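Local atomic coordinates of uncharacterized protein ScGH5_18 (Streptomyces cattleya, PDB entry 7LR8), a protein that probably hydrolyses the beta-1,4 link between mannose and N-acetylglucosamine in N-glycan core fragments, as a family GH5 subfamily 18 glycoside hydrolase. Residues P57-F62 against D94-H99; H28-F33 against V74-A79; E130-L135 against D182-G187; V18-S23 against V53-L58. The protein carries 1 engineered substitution. All blocks are in the same frame, centred on the assembly; numbering follows the deposited sequence.

All four contacts belong to the first half of an eight-stranded parallel beta/alpha barrel, the TIM-barrel fold of family GH5. Interaction 4 pairs strands 15-19 and 52-55 of the barrel wall, and its second segment runs on into interaction 1, which shares Pro57 and Leu58 and lies about 11 Å away between centres. Interaction 2, also about 11 Å from interaction 4, is interleaved with it along the chain, and Trp30 donates from NE1 to Phe56 O. Interaction 3 comes last in sequence, on outer helices 122-139 and 170-187, yet Tyr131 bonds Gly95 O of interaction 1. Contacts thus run from the glycan pocket through the barrel wall to its helical shell.

Interaction 1: P57-F62 against D94-H99; sequences PLWPVF and DGLQGH. With NAG (2-acetamido-2-deoxy-beta-D-glucopyranose), chain D.
With CG beside its backbone N (chi1 -71°) and a bend at chi2 (73°), Gln97 brings its amide up to Pro57, whereas Trp59 has CG anti to the backbone N (chi1 -179°), laying its indole beside Leu96. Gln97 NE2 donates to Pro57 O at 2.9 Å, on a lone pair in the carbonyl plane, and to Asp94 O at 3.0 Å from above that carbonyl's plane. With Gln97 OE1 accepting from Asn152 N, these bonds fix the amide's rotation. Trp59 N donates to Gln97 O at 2.8 Å. The segments leave the C-terminal ends of barrel strands 52-55 and 90-94, where TIM barrels place their active sites; a cis peptide precedes Gly98, and His99 NE2 is hydrogen-bonded to O3 of the bound N-acetylglucosamine at 2.8 Å, the oxygen at the imidazole edge. A leucine in place of Gln97 would probably leave Pro57 O and Asp94 O without this shared donor. Leu96 CD2 lies over one face of the Trp59 indole in a CH-pi contact, 3.7 Å from the five-membered-ring centroid.

Interaction 2: H28-F33 against V74-A79; sequences HHWLDF and VEQLAA. With SO4 (sulfate ion), chain K.
A 3-10 turn through His28-Leu31 leads to Phe33, whose CA comes within 7.4 Å of Gln76 CA. The Phe33 ring lies against the aliphatic part of Gln76: CB of Gln76 stands 3.7 Å from the ring centroid and only 3° off the normal, a CH-pi contact over the face. Trp30 meets Gln76 with its ring edge, CE3 lying 3.8 Å from OE1, while Trp30 CH2 touches Leu77 CD1 at 3.9 Å. The contact thus joins the loop after the first strand of the beta/alpha barrel to helix 71-86, which lies between strands 52-55 and 90-94 in the chain. Extended beyond CG (chi2 162°), Gln76 places its amide near Trp30 O, which it meets through two waters. One donates to both Trp30 O and Gln76 OE1; the second donates to Trp30 O and accepts from Gln76 NE2, each of its bonds 2.8 Å long. NE2 also donates to O4 of a sulfate at 3.0 Å, an ion probably left by the crystallisation liquor and held as well by Arg72.

Interaction 3: E130-L135 against D182-G187; sequences EYLRTL and DACERG
Arg133 lays its aliphatic chain against the 182-187 helix turn, with CG 3.5 Å from Ala183 O and 4.3 Å from Arg186 CB. CG is anti to the backbone N (chi1 -166°), and a bend at chi3 (59°) folds the guanidinium back to Glu130 on its own helix. There it grips the carboxylate side-on: NE donates to Glu130 OE1 at 3.0 Å and NH2 to Glu130 OE2 at 2.7 Å, both oxygens met on their syn side. The remaining nitrogen, NH1, donates to a water that bonds Arg186 O only weakly. Replacing Arg133 by alanine would probably leave the Glu130 carboxylate without this mate and open a gap beside Ala183. Leu132 CG and Cys184 SG each stand beside their backbone N, anti to the carbonyl carbon, which sets Leu132 CB and CD1 both 4.0 Å from SG. The backbones come close at Gly187, whose CA sits 3.7 Å from Arg133 O; a CB there would collide with that oxygen. The short helical segments run roughly parallel, their axes 7.3 Å apart at closest approach and crossing at -30°. Within the barrel's outer shell, helix 122-139 packs beside helix 170-187, and Leu132 and Cys184 both rest on Met148 of strand 145-152.

Interaction 4: V18-S23 against V53-L58; sequences VNYTPS and VRVFPL
Val18 CG2 and Val53 CG1 meet at 3.9 Å on the apolar face of two parallel strands, and next along it Tyr20 CB lies 4.2 Å from Val55 CG1. Two backbone bonds set the register of this beta-alpha-beta unit: Arg54 N donates to Val18 O at 3.0 Å, and Tyr20 N to Arg54 O at 2.9 Å with a nearly straight N-H...O angle of 176°. A water that donates to Tyr20 O and accepts from Phe56 N extends the link where the strands part. On the opposite face Asn19 and Arg54 point the same way, their amide and guanidinium planes 80° apart. Extended from CG to NE, Arg54 passes along Asn19 OD1 and bonds it through NH1 at 2.8 Å, the donor tilted from the carbonyl plane, while Phe56 CZ sits over the guanidinium face. The same guanidinium forms salt bridges to Asp94 and Glu268 and a hydrogen bond to Asn152. The Arg54 side chain lies about 5 Å from the bound mannose, so the network is consistent with a role in positioning polar groups of the glycan pocket.

Interaction 1: P57-F62 against D94-H99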
loop_
_atom_site.group_PDB
_atom_site.type_symbol
_atom_site.label_atom_id
_atom_site.label_comp_id
_atom_site.label_asym_id
_atom_site.label_seq_id
_atom_site.Cartn_x
_atom_site.Cartn_y
_atom_site.Cartn_z
ATOM N N PRO B 57 13.874 1.830 5.346
ATOM C CA PRO B 57 13.044 2.408 4.283
ATOM C C PRO B 57 11.672 1.758 4.278
ATOM O O PRO B 57 11.507 0.609 4.695
ATOM C CB PRO B 57 13.805 2.058 2.996
ATOM C CG PRO B 57 15.188 1.731 3.405
ATOM C CD PRO B 57 15.147 1.279 4.856
ATOM N N LEU B 58 10.681 2.502 3.790
ATOM C CA LEU B 58 9.380 1.938 3.436
ATOM C C LEU B 58 9.398 1.713 1.927
ATOM O O LEU B 58 9.451 2.672 1.152
ATOM C CB LEU B 58 8.236 2.859 3.837
ATOM C CG LEU B 58 7.876 2.894 5.323
ATOM C CD1 LEU B 58 6.638 3.750 5.550
ATOM C CD2 LEU B 58 7.661 1.488 5.862
ATOM N N TRP B 59 9.385 0.441 1.519
ATOM C CA TRP B 59 9.548 0.086 0.107
ATOM C C TRP B 59 8.563 0.796 -0.817
ATOM O O TRP B 59 9.018 1.406 -1.802
ATOM C CB TRP B 59 9.472 -1.443 -0.009
ATOM C CG TRP B 59 9.650 -1.998 -1.415
ATOM C CD1 TRP B 59 10.376 -1.444 -2.449
ATOM C CD2 TRP B 59 9.124 -3.235 -1.913
ATOM N NE1 TRP B 59 10.302 -2.260 -3.562
ATOM C CE2 TRP B 59 9.530 -3.354 -3.264
ATOM C CE3 TRP B 59 8.317 -4.238 -1.363
ATOM C CZ2 TRP B 59 9.186 -4.449 -4.052
ATOM C CZ3 TRP B 59 7.981 -5.329 -2.146
ATOM C CH2 TRP B 59 8.403 -5.420 -3.482
ATOM N N PRO B 60 7.242 0.805 -0.567
ATOM C CA PRO B 60 6.347 1.521 -1.503
ATOM C C PRO B 60 6.598 3.017 -1.562
ATOM O O PRO B 60 6.287 3.646 -2.583
ATOM C CB PRO B 60 4.937 1.226 -0.966
ATOM C CG PRO B 60 5.092 0.095 0.010
ATOM C CD PRO B 60 6.480 0.231 0.562
ATOM N N VAL B 61 7.136 3.619 -0.496
ATOM C CA VAL B 61 7.477 5.034 -0.555
ATOM C C VAL B 61 8.747 5.253 -1.372
ATOM O O VAL B 61 8.864 6.240 -2.108
ATOM C CB VAL B 61 7.603 5.596 0.871
ATOM C CG1 VAL B 61 8.128 7.033 0.848
ATOM C CG2 VAL B 61 6.258 5.526 1.559
ATOM N N PHE B 62 9.706 4.328 -1.281
ATOM C CA PHE B 62 10.943 4.468 -2.038
ATOM C C PHE B 62 10.772 4.070 -3.502
ATOM O O PHE B 62 11.416 4.657 -4.378
ATOM C CB PHE B 62 12.050 3.630 -1.395
ATOM C CG PHE B 62 12.732 4.304 -0.244
ATOM C CD1 PHE B 62 12.013 4.720 0.870
ATOM C CD2 PHE B 62 14.098 4.536 -0.281
ATOM C CE1 PHE B 62 12.666 5.346 1.936
ATOM C CE2 PHE B 62 14.743 5.148 0.778
ATOM C CZ PHE B 62 14.021 5.559 1.880
ATOM N N ASP B 94 17.884 -2.179 5.986
ATOM C CA ASP B 94 16.966 -3.211 5.508
ATOM C C ASP B 94 16.223 -2.693 4.282
ATOM O O ASP B 94 15.641 -1.607 4.317
ATOM C CB ASP B 94 15.954 -3.590 6.592
ATOM C CG ASP B 94 16.503 -4.587 7.589
ATOM O OD1 ASP B 94 17.566 -4.325 8.187
ATOM O OD2 ASP B 94 15.854 -5.634 7.805
ATOM N N GLY B 95 16.212 -3.479 3.212
ATOM C CA GLY B 95 15.594 -2.978 2.001
ATOM C C GLY B 95 14.094 -3.168 1.866
ATOM O O GLY B 95 13.339 -2.193 1.782
ATOM N N LEU B 96 13.636 -4.419 1.838
ATOM C CA LEU B 96 12.265 -4.726 1.418
ATOM C C LEU B 96 11.313 -4.806 2.615
ATOM O O LEU B 96 10.998 -5.885 3.122
ATOM C CB LEU B 96 12.260 -6.024 0.622
ATOM C CG LEU B 96 13.021 -5.929 -0.713
ATOM C CD1 LEU B 96 13.174 -7.304 -1.332
ATOM C CD2 LEU B 96 12.283 -5.003 -1.671
ATOM N N GLN B 97 10.821 -3.632 3.054
ATOM C CA GLN B 97 9.694 -3.528 3.992
ATOM C C GLN B 97 8.509 -2.991 3.199
ATOM O O GLN B 97 8.401 -1.782 2.981
ATOM C CB GLN B 97 9.993 -2.611 5.178
ATOM C CG GLN B 97 10.994 -3.167 6.169
ATOM C CD GLN B 97 12.395 -3.122 5.588
ATOM O OE1 GLN B 97 13.046 -4.150 5.441
ATOM N NE2 GLN B 97 12.844 -1.928 5.219
ATOM N N GLY B 98 7.588 -3.874 2.832
ATOM C CA GLY B 98 7.561 -5.217 3.374
ATOM C C GLY B 98 6.855 -5.177 4.712
ATOM O O GLY B 98 5.968 -4.348 4.933
ATOM N N HIS B 99 7.267 -6.026 5.642
ATOM C CA HIS B 99 6.585 -6.141 6.925
ATOM C C HIS B 99 7.257 -5.307 8.014
ATOM O O HIS B 99 8.476 -5.377 8.190
ATOM C CB HIS B 99 6.526 -7.591 7.387
ATOM C CG HIS B 99 5.669 -7.767 8.598
ATOM N ND1 HIS B 99 4.297 -7.833 8.516
ATOM C CD2 HIS B 99 5.973 -7.800 9.921
ATOM C CE1 HIS B 99 3.792 -7.953 9.732
ATOM N NE2 HIS B 99 4.788 -7.931 10.602
HETATM C C1 NAG D . 5.550 -11.806 14.084
HETATM C C2 NAG D . 5.065 -10.377 13.837
HETATM C C3 NAG D . 6.219 -9.498 13.336
HETATM C C4 NAG D . 7.439 -9.611 14.249
HETATM C C5 NAG D . 7.793 -11.092 14.397
HETATM C C6 NAG D . 8.962 -11.385 15.305
HETATM C C7 NAG D . 2.805 -9.749 13.078
HETATM C C8 NAG D . 1.788 -9.885 11.978
HETATM N N2 NAG D . 3.968 -10.381 12.882
HETATM O O1 NAG D . 4.519 -12.538 14.657
HETATM O O3 NAG D . 5.794 -8.144 13.244
HETATM O O4 NAG D . 8.504 -8.864 13.662
HETATM O O5 NAG D . 6.671 -11.787 14.955
HETATM O O6 NAG D . 9.311 -12.762 15.251
HETATM O O7 NAG D . 2.585 -9.087 14.092
#

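Interaction 2: H28-F33 against V74-A79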
loop_
_atom_site.group_PDB
_atom_site.type_symbol
_atom_site.label_atom_id
_atom_site.label_comp_id
_atom_site.label_asym_id
_atom_site.label_seq_id
_atom_site.Cartn_x
_atom_site.Cartn_y
_atom_site.Cartn_z
ATOM N N HIS B 28 6.654 6.204 8.967
ATOM C CA HIS B 28 6.056 7.161 8.050
ATOM C C HIS B 28 6.834 8.470 7.991
ATOM O O HIS B 28 6.433 9.374 7.246
ATOM C CB HIS B 28 4.601 7.437 8.431
ATOM C CG HIS B 28 3.781 6.200 8.651
ATOM N ND1 HIS B 28 3.573 5.257 7.666
ATOM C CD2 HIS B 28 3.097 5.764 9.739
ATOM C CE1 HIS B 28 2.811 4.287 8.140
ATOM N NE2 HIS B 28 2.505 4.571 9.396
ATOM N N HIS B 29 7.943 8.597 8.734
ATOM C CA HIS B 29 8.696 9.844 8.686
ATOM C C HIS B 29 9.295 10.109 7.303
ATOM O O HIS B 29 9.622 11.259 6.997
ATOM C CB HIS B 29 9.793 9.854 9.757
ATOM C CG HIS B 29 11.012 9.065 9.396
ATOM N ND1 HIS B 29 12.284 9.576 9.535
ATOM C CD2 HIS B 29 11.160 7.805 8.924
ATOM C CE1 HIS B 29 13.163 8.669 9.147
ATOM N NE2 HIS B 29 12.509 7.584 8.776
ATOM N N TRP B 30 9.409 9.095 6.444
ATOM C CA TRP B 30 9.862 9.372 5.081
ATOM C C TRP B 30 8.924 10.318 4.342
ATOM O O TRP B 30 9.355 10.974 3.381
ATOM C CB TRP B 30 10.005 8.083 4.289
ATOM C CG TRP B 30 10.950 7.097 4.889
ATOM C CD1 TRP B 30 10.623 5.894 5.442
ATOM C CD2 TRP B 30 12.383 7.221 5.005
ATOM N NE1 TRP B 30 11.755 5.256 5.886
ATOM C CE2 TRP B 30 12.848 6.047 5.634
ATOM C CE3 TRP B 30 13.313 8.198 4.624
ATOM C CZ2 TRP B 30 14.205 5.823 5.903
ATOM C CZ3 TRP B 30 14.674 7.977 4.904
ATOM C CH2 TRP B 30 15.099 6.797 5.534
ATOM N N LEU B 31 7.656 10.403 4.766
ATOM C CA LEU B 31 6.698 11.310 4.146
ATOM C C LEU B 31 6.793 12.730 4.678
ATOM O O LEU B 31 6.218 13.641 4.069
ATOM C CB LEU B 31 5.269 10.788 4.344
ATOM C CG LEU B 31 4.993 9.375 3.827
ATOM C CD1 LEU B 31 3.581 8.940 4.243
ATOM C CD2 LEU B 31 5.138 9.294 2.311
ATOM N N ASP B 32 7.486 12.937 5.793
ATOM C CA ASP B 32 7.623 14.231 6.447
ATOM C C ASP B 32 9.026 14.268 7.039
ATOM O O ASP B 32 9.226 14.377 8.261
ATOM C CB ASP B 32 6.550 14.437 7.512
ATOM C CG ASP B 32 5.150 14.486 6.923
ATOM O OD1 ASP B 32 4.808 15.498 6.263
ATOM O OD2 ASP B 32 4.408 13.500 7.104
ATOM N N PHE B 33 10.013 14.137 6.160
ATOM C CA PHE B 33 11.368 13.867 6.613
ATOM C C PHE B 33 11.950 15.102 7.288
ATOM O O PHE B 33 12.046 16.175 6.676
ATOM C CB PHE B 33 12.239 13.411 5.449
ATOM C CG PHE B 33 13.583 12.898 5.880
ATOM C CD1 PHE B 33 13.709 11.639 6.450
ATOM C CD2 PHE B 33 14.719 13.693 5.749
ATOM C CE1 PHE B 33 14.953 11.168 6.866
ATOM C CE2 PHE B 33 15.957 13.227 6.162
ATOM C CZ PHE B 33 16.070 11.957 6.718
ATOM N N VAL B 74 16.171 8.233 -1.659
ATOM C CA VAL B 74 17.555 7.787 -1.589
ATOM C C VAL B 74 18.415 8.826 -0.876
ATOM O O VAL B 74 19.237 8.487 -0.019
ATOM C CB VAL B 74 18.070 7.482 -3.009
ATOM C CG1 VAL B 74 19.552 7.205 -2.997
ATOM C CG2 VAL B 74 17.271 6.299 -3.628
ATOM N N GLU B 75 18.224 10.105 -1.200
ATOM C CA GLU B 75 19.018 11.157 -0.574
ATOM C C GLU B 75 18.657 11.357 0.899
ATOM O O GLU B 75 19.532 11.695 1.706
ATOM C CB GLU B 75 18.854 12.452 -1.367
ATOM C CG GLU B 75 19.470 12.324 -2.780
ATOM C CD GLU B 75 19.179 13.484 -3.705
ATOM O OE1 GLU B 75 18.688 14.528 -3.230
ATOM O OE2 GLU B 75 19.453 13.346 -4.919
ATOM N N GLN B 76 17.386 11.170 1.273
ATOM C CA GLN B 76 17.019 11.224 2.687
ATOM C C GLN B 76 17.682 10.091 3.458
ATOM O O GLN B 76 18.183 10.290 4.570
ATOM C CB GLN B 76 15.492 11.166 2.841
ATOM C CG GLN B 76 14.763 12.414 2.316
ATOM C CD GLN B 76 13.278 12.158 2.071
ATOM O OE1 GLN B 76 12.836 11.008 2.042
ATOM N NE2 GLN B 76 12.505 13.231 1.902
ATOM N N LEU B 77 17.721 8.896 2.863
ATOM C CA LEU B 77 18.401 7.771 3.501
ATOM C C LEU B 77 19.891 8.054 3.678
ATOM O O LEU B 77 20.475 7.709 4.716
ATOM C CB LEU B 77 18.184 6.503 2.674
ATOM C CG LEU B 77 18.840 5.219 3.189
ATOM C CD1 LEU B 77 18.319 4.849 4.595
ATOM C CD2 LEU B 77 18.625 4.077 2.211
ATOM N N ALA B 78 20.517 8.693 2.684
ATOM C CA ALA B 78 21.923 9.069 2.825
ATOM C C ALA B 78 22.103 10.111 3.923
ATOM O O ALA B 78 23.072 10.049 4.690
ATOM C CB ALA B 78 22.474 9.586 1.488
ATOM N N ALA B 79 21.180 11.075 4.014
ATOM C CA ALA B 79 21.270 12.092 5.061
ATOM C C ALA B 79 21.121 11.466 6.439
ATOM O O ALA B 79 21.821 11.855 7.385
ATOM C CB ALA B 79 20.208 13.171 4.846
HETATM S S SO4 K . 14.078 16.722 1.866
HETATM O O1 SO4 K . 14.245 16.134 0.540
HETATM O O2 SO4 K . 15.240 17.549 2.175
HETATM O O3 SO4 K . 12.874 17.547 1.886
HETATM O O4 SO4 K . 13.960 15.667 2.867
HETATM O O HOH W 1 10.430 10.252 0.894
HETATM O O HOH W 2 9.691 13.332 1.984
#

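Interaction 3: E130-L135 against D182-G187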
loop_
_atom_site.group_PDB
_atom_site.type_symbol
_atom_site.label_atom_id
_atom_site.label_comp_id
_atom_site.label_asym_id
_atom_site.label_seq_id
_atom_site.Cartn_x
_atom_site.Cartn_y
_atom_site.Cartn_z
ATOM N N GLU B 130 17.008 -4.054 -8.561
ATOM C CA GLU B 130 17.487 -2.720 -8.913
ATOM C C GLU B 130 17.351 -1.762 -7.737
ATOM O O GLU B 130 18.211 -0.894 -7.531
ATOM C CB GLU B 130 16.725 -2.194 -10.135
ATOM C CG GLU B 130 17.182 -0.826 -10.662
ATOM C CD GLU B 130 18.688 -0.709 -10.964
ATOM O OE1 GLU B 130 19.422 -1.724 -11.082
ATOM O OE2 GLU B 130 19.144 0.438 -11.065
ATOM N N TYR B 131 16.276 -1.917 -6.959
ATOM C CA TYR B 131 16.076 -1.129 -5.747
ATOM C C TYR B 131 17.202 -1.360 -4.737
ATOM O O TYR B 131 17.811 -0.403 -4.245
ATOM C CB TYR B 131 14.708 -1.496 -5.163
ATOM C CG TYR B 131 14.412 -1.084 -3.747
ATOM C CD1 TYR B 131 14.299 0.252 -3.382
ATOM C CD2 TYR B 131 14.226 -2.047 -2.770
ATOM C CE1 TYR B 131 14.000 0.616 -2.062
ATOM C CE2 TYR B 131 13.929 -1.691 -1.435
ATOM C CZ TYR B 131 13.827 -0.358 -1.099
ATOM O OH TYR B 131 13.518 0.018 0.198
ATOM N N LEU B 132 17.510 -2.625 -4.439
ATOM C CA LEU B 132 18.562 -2.919 -3.464
ATOM C C LEU B 132 19.927 -2.461 -3.963
ATOM O O LEU B 132 20.714 -1.888 -3.202
ATOM C CB LEU B 132 18.599 -4.413 -3.143
ATOM C CG LEU B 132 17.411 -5.037 -2.411
ATOM C CD1 LEU B 132 17.653 -6.528 -2.254
ATOM C CD2 LEU B 132 17.222 -4.376 -1.055
ATOM N N ARG B 133 20.226 -2.712 -5.244
ATOM C CA ARG B 133 21.470 -2.229 -5.825
ATOM C C ARG B 133 21.573 -0.712 -5.724
ATOM O O ARG B 133 22.650 -0.172 -5.436
ATOM C CB ARG B 133 21.554 -2.669 -7.290
ATOM C CG ARG B 133 22.953 -2.521 -7.895
ATOM C CD ARG B 133 22.911 -2.434 -9.421
ATOM N NE ARG B 133 22.112 -1.298 -9.859
ATOM C CZ ARG B 133 22.550 -0.044 -9.904
ATOM N NH1 ARG B 133 23.806 0.245 -9.564
ATOM N NH2 ARG B 133 21.724 0.921 -10.289
ATOM N N THR B 134 20.465 -0.014 -5.992
ATOM C CA THR B 134 20.455 1.448 -5.965
ATOM C C THR B 134 20.739 1.974 -4.560
ATOM O O THR B 134 21.546 2.898 -4.383
ATOM C CB THR B 134 19.105 1.967 -6.476
ATOM O OG1 THR B 134 18.984 1.677 -7.878
ATOM C CG2 THR B 134 18.996 3.479 -6.316
ATOM N N LEU B 135 20.081 1.403 -3.545
ATOM C CA LEU B 135 20.342 1.835 -2.171
ATOM C C LEU B 135 21.795 1.599 -1.800
ATOM O O LEU B 135 22.468 2.498 -1.276
ATOM C CB LEU B 135 19.426 1.104 -1.185
ATOM C CG LEU B 135 17.927 1.380 -1.318
ATOM C CD1 LEU B 135 17.197 0.920 -0.062
ATOM C CD2 LEU B 135 17.662 2.853 -1.587
ATOM N N ASP B 182 23.293 -10.750 -4.496
ATOM C CA ASP B 182 24.195 -10.363 -5.576
ATOM C C ASP B 182 23.966 -8.908 -5.973
ATOM O O ASP B 182 24.920 -8.181 -6.267
ATOM C CB ASP B 182 24.015 -11.276 -6.793
ATOM C CG ASP B 182 24.575 -12.677 -6.583
ATOM O OD1 ASP B 182 25.325 -12.904 -5.611
ATOM O OD2 ASP B 182 24.255 -13.565 -7.407
ATOM N N ALA B 183 22.705 -8.464 -5.978
ATOM C CA ALA B 183 22.416 -7.070 -6.296
ATOM C C ALA B 183 22.989 -6.132 -5.242
ATOM O O ALA B 183 23.574 -5.095 -5.581
ATOM C CB ALA B 183 20.911 -6.859 -6.433
ATOM N N CYS B 184 22.861 -6.496 -3.965
ATOM C CA CYS B 184 23.479 -5.700 -2.910
ATOM C C CYS B 184 24.981 -5.616 -3.108
ATOM O O CYS B 184 25.580 -4.548 -2.942
ATOM C CB CYS B 184 23.175 -6.302 -1.537
ATOM S SG CYS B 184 21.431 -6.321 -1.053
ATOM N N GLU B 185 25.606 -6.744 -3.461
ATOM C CA GLU B 185 27.052 -6.779 -3.636
ATOM C C GLU B 185 27.492 -5.948 -4.843
ATOM O O GLU B 185 28.516 -5.259 -4.777
ATOM C CB GLU B 185 27.506 -8.234 -3.771
ATOM C CG GLU B 185 28.991 -8.404 -3.988
ATOM C CD GLU B 185 29.803 -8.139 -2.740
ATOM O OE1 GLU B 185 29.261 -8.260 -1.615
ATOM O OE2 GLU B 185 31.003 -7.825 -2.895
ATOM N N ARG B 186 26.734 -5.985 -5.950
ATOM C CA ARG B 186 27.057 -5.115 -7.078
ATOM C C ARG B 186 26.981 -3.645 -6.676
ATOM O O ARG B 186 27.805 -2.832 -7.113
ATOM C CB ARG B 186 26.123 -5.402 -8.256
ATOM C CG ARG B 186 26.335 -6.773 -8.865
ATOM C CD ARG B 186 25.765 -6.867 -10.278
ATOM N NE ARG B 186 24.336 -6.570 -10.351
ATOM C CZ ARG B 186 23.376 -7.407 -9.988
ATOM N NH1 ARG B 186 23.683 -8.598 -9.495
ATOM N NH2 ARG B 186 22.106 -7.044 -10.103
ATOM N N GLY B 187 26.012 -3.290 -5.827
ATOM C CA GLY B 187 25.874 -1.898 -5.427
ATOM C C GLY B 187 26.968 -1.448 -4.474
ATOM O O GLY B 187 27.457 -0.319 -4.562
HETATM O O HOH W 3 26.225 -1.085 -8.953
#

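Interaction 4: V18-S23 against V53-L58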
loop_
_atom_site.group_PDB
_atom_site.type_symbol
_atom_site.label_atom_id
_atom_site.label_comp_id
_atom_site.label_asym_id
_atom_site.label_seq_id
_atom_site.Cartn_x
_atom_site.Cartn_y
_atom_site.Cartn_z
ATOM N N VAL B 18 20.824 -0.490 18.027
ATOM C CA VAL B 18 19.369 -0.495 18.152
ATOM C C VAL B 18 18.737 -0.501 16.773
ATOM O O VAL B 18 19.306 -0.001 15.797
ATOM C CB VAL B 18 18.823 0.702 18.961
ATOM C CG1 VAL B 18 19.262 0.611 20.404
ATOM C CG2 VAL B 18 19.267 2.020 18.350
ATOM N N ASN B 19 17.548 -1.093 16.701
ATOM C CA ASN B 19 16.655 -0.893 15.568
ATOM C C ASN B 19 15.992 0.467 15.716
ATOM O O ASN B 19 15.315 0.714 16.717
ATOM C CB ASN B 19 15.618 -2.011 15.522
ATOM C CG ASN B 19 16.247 -3.346 15.221
ATOM O OD1 ASN B 19 16.487 -3.666 14.067
ATOM N ND2 ASN B 19 16.558 -4.117 16.260
ATOM N N TYR B 20 16.170 1.340 14.719
ATOM C CA TYR B 20 15.788 2.744 14.844
ATOM C C TYR B 20 14.323 2.924 14.452
ATOM O O TYR B 20 13.960 2.756 13.280
ATOM C CB TYR B 20 16.705 3.625 13.998
ATOM C CG TYR B 20 16.272 5.075 13.944
ATOM C CD1 TYR B 20 15.802 5.730 15.093
ATOM C CD2 TYR B 20 16.329 5.790 12.749
ATOM C CE1 TYR B 20 15.383 7.052 15.036
ATOM C CE2 TYR B 20 15.918 7.112 12.683
ATOM C CZ TYR B 20 15.446 7.736 13.830
ATOM O OH TYR B 20 15.041 9.053 13.761
ATOM N N THR B 21 13.480 3.252 15.446
ATOM C CA THR B 21 12.088 3.632 15.220
ATOM C C THR B 21 11.954 5.143 15.392
ATOM O O THR B 21 11.975 5.641 16.528
ATOM C CB THR B 21 11.150 2.902 16.190
ATOM O OG1 THR B 21 11.728 2.879 17.500
ATOM C CG2 THR B 21 10.892 1.463 15.745
ATOM N N PRO B 22 11.816 5.918 14.318
ATOM C CA PRO B 22 11.759 7.383 14.468
ATOM C C PRO B 22 10.640 7.828 15.396
ATOM O O PRO B 22 9.490 7.399 15.269
ATOM C CB PRO B 22 11.528 7.871 13.033
ATOM C CG PRO B 22 12.157 6.796 12.186
ATOM C CD PRO B 22 11.833 5.510 12.901
ATOM N N SER B 23 10.986 8.696 16.348
ATOM C CA SER B 23 10.013 9.070 17.369
ATOM C C SER B 23 8.891 9.926 16.795
ATOM O O SER B 23 7.735 9.811 17.229
ATOM C CB SER B 23 10.715 9.800 18.515
ATOM O OG SER B 23 11.165 11.085 18.114
ATOM N N VAL B 53 23.062 1.421 14.171
ATOM C CA VAL B 53 21.611 1.384 14.068
ATOM C C VAL B 53 21.250 0.533 12.865
ATOM O O VAL B 53 22.002 0.452 11.885
ATOM C CB VAL B 53 20.978 2.791 13.925
ATOM C CG1 VAL B 53 21.087 3.561 15.236
ATOM C CG2 VAL B 53 21.640 3.566 12.809
ATOM N N ARG B 54 20.097 -0.121 12.955
ATOM C CA ARG B 54 19.457 -0.793 11.831
ATOM C C ARG B 54 18.269 0.064 11.430
ATOM O O ARG B 54 17.465 0.429 12.294
ATOM C CB ARG B 54 19.017 -2.204 12.240
ATOM C CG ARG B 54 18.037 -2.903 11.296
ATOM C CD ARG B 54 18.179 -4.422 11.464
ATOM N NE ARG B 54 17.221 -5.188 10.664
ATOM C CZ ARG B 54 16.148 -5.824 11.146
ATOM N NH1 ARG B 54 15.873 -5.811 12.452
ATOM N NH2 ARG B 54 15.369 -6.509 10.326
ATOM N N VAL B 55 18.193 0.444 10.143
ATOM C CA VAL B 55 17.226 1.441 9.696
ATOM C C VAL B 55 16.366 0.903 8.551
ATOM O O VAL B 55 16.760 0.009 7.796
ATOM C CB VAL B 55 17.901 2.766 9.278
ATOM C CG1 VAL B 55 18.809 3.276 10.398
ATOM C CG2 VAL B 55 18.685 2.600 8.000
ATOM N N PHE B 56 15.183 1.493 8.414
ATOM C CA PHE B 56 14.114 0.914 7.599
ATOM C C PHE B 56 13.484 1.892 6.618
ATOM O O PHE B 56 12.590 2.673 6.999
ATOM C CB PHE B 56 13.036 0.333 8.504
ATOM C CG PHE B 56 13.549 -0.708 9.442
ATOM C CD1 PHE B 56 13.692 -2.025 9.020
ATOM C CD2 PHE B 56 13.878 -0.377 10.751
ATOM C CE1 PHE B 56 14.161 -2.991 9.891
ATOM C CE2 PHE B 56 14.361 -1.351 11.618
ATOM C CZ PHE B 56 14.497 -2.660 11.171
ATOM N N PRO B 57 13.874 1.830 5.346
ATOM C CA PRO B 57 13.044 2.408 4.283
ATOM C C PRO B 57 11.672 1.758 4.278
ATOM O O PRO B 57 11.507 0.609 4.695
ATOM C CB PRO B 57 13.805 2.058 2.996
ATOM C CG PRO B 57 15.188 1.731 3.405
ATOM C CD PRO B 57 15.147 1.279 4.856
ATOM N N LEU B 58 10.681 2.502 3.790
ATOM C CA LEU B 58 9.380 1.938 3.436
ATOM C C LEU B 58 9.398 1.713 1.927
ATOM O O LEU B 58 9.451 2.672 1.152
ATOM C CB LEU B 58 8.236 2.859 3.837
ATOM C CG LEU B 58 7.876 2.894 5.323
ATOM C CD1 LEU B 58 6.638 3.750 5.550
ATOM C CD2 LEU B 58 7.661 1.488 5.862
HETATM O O HOH W 4 14.801 3.395 10.654
#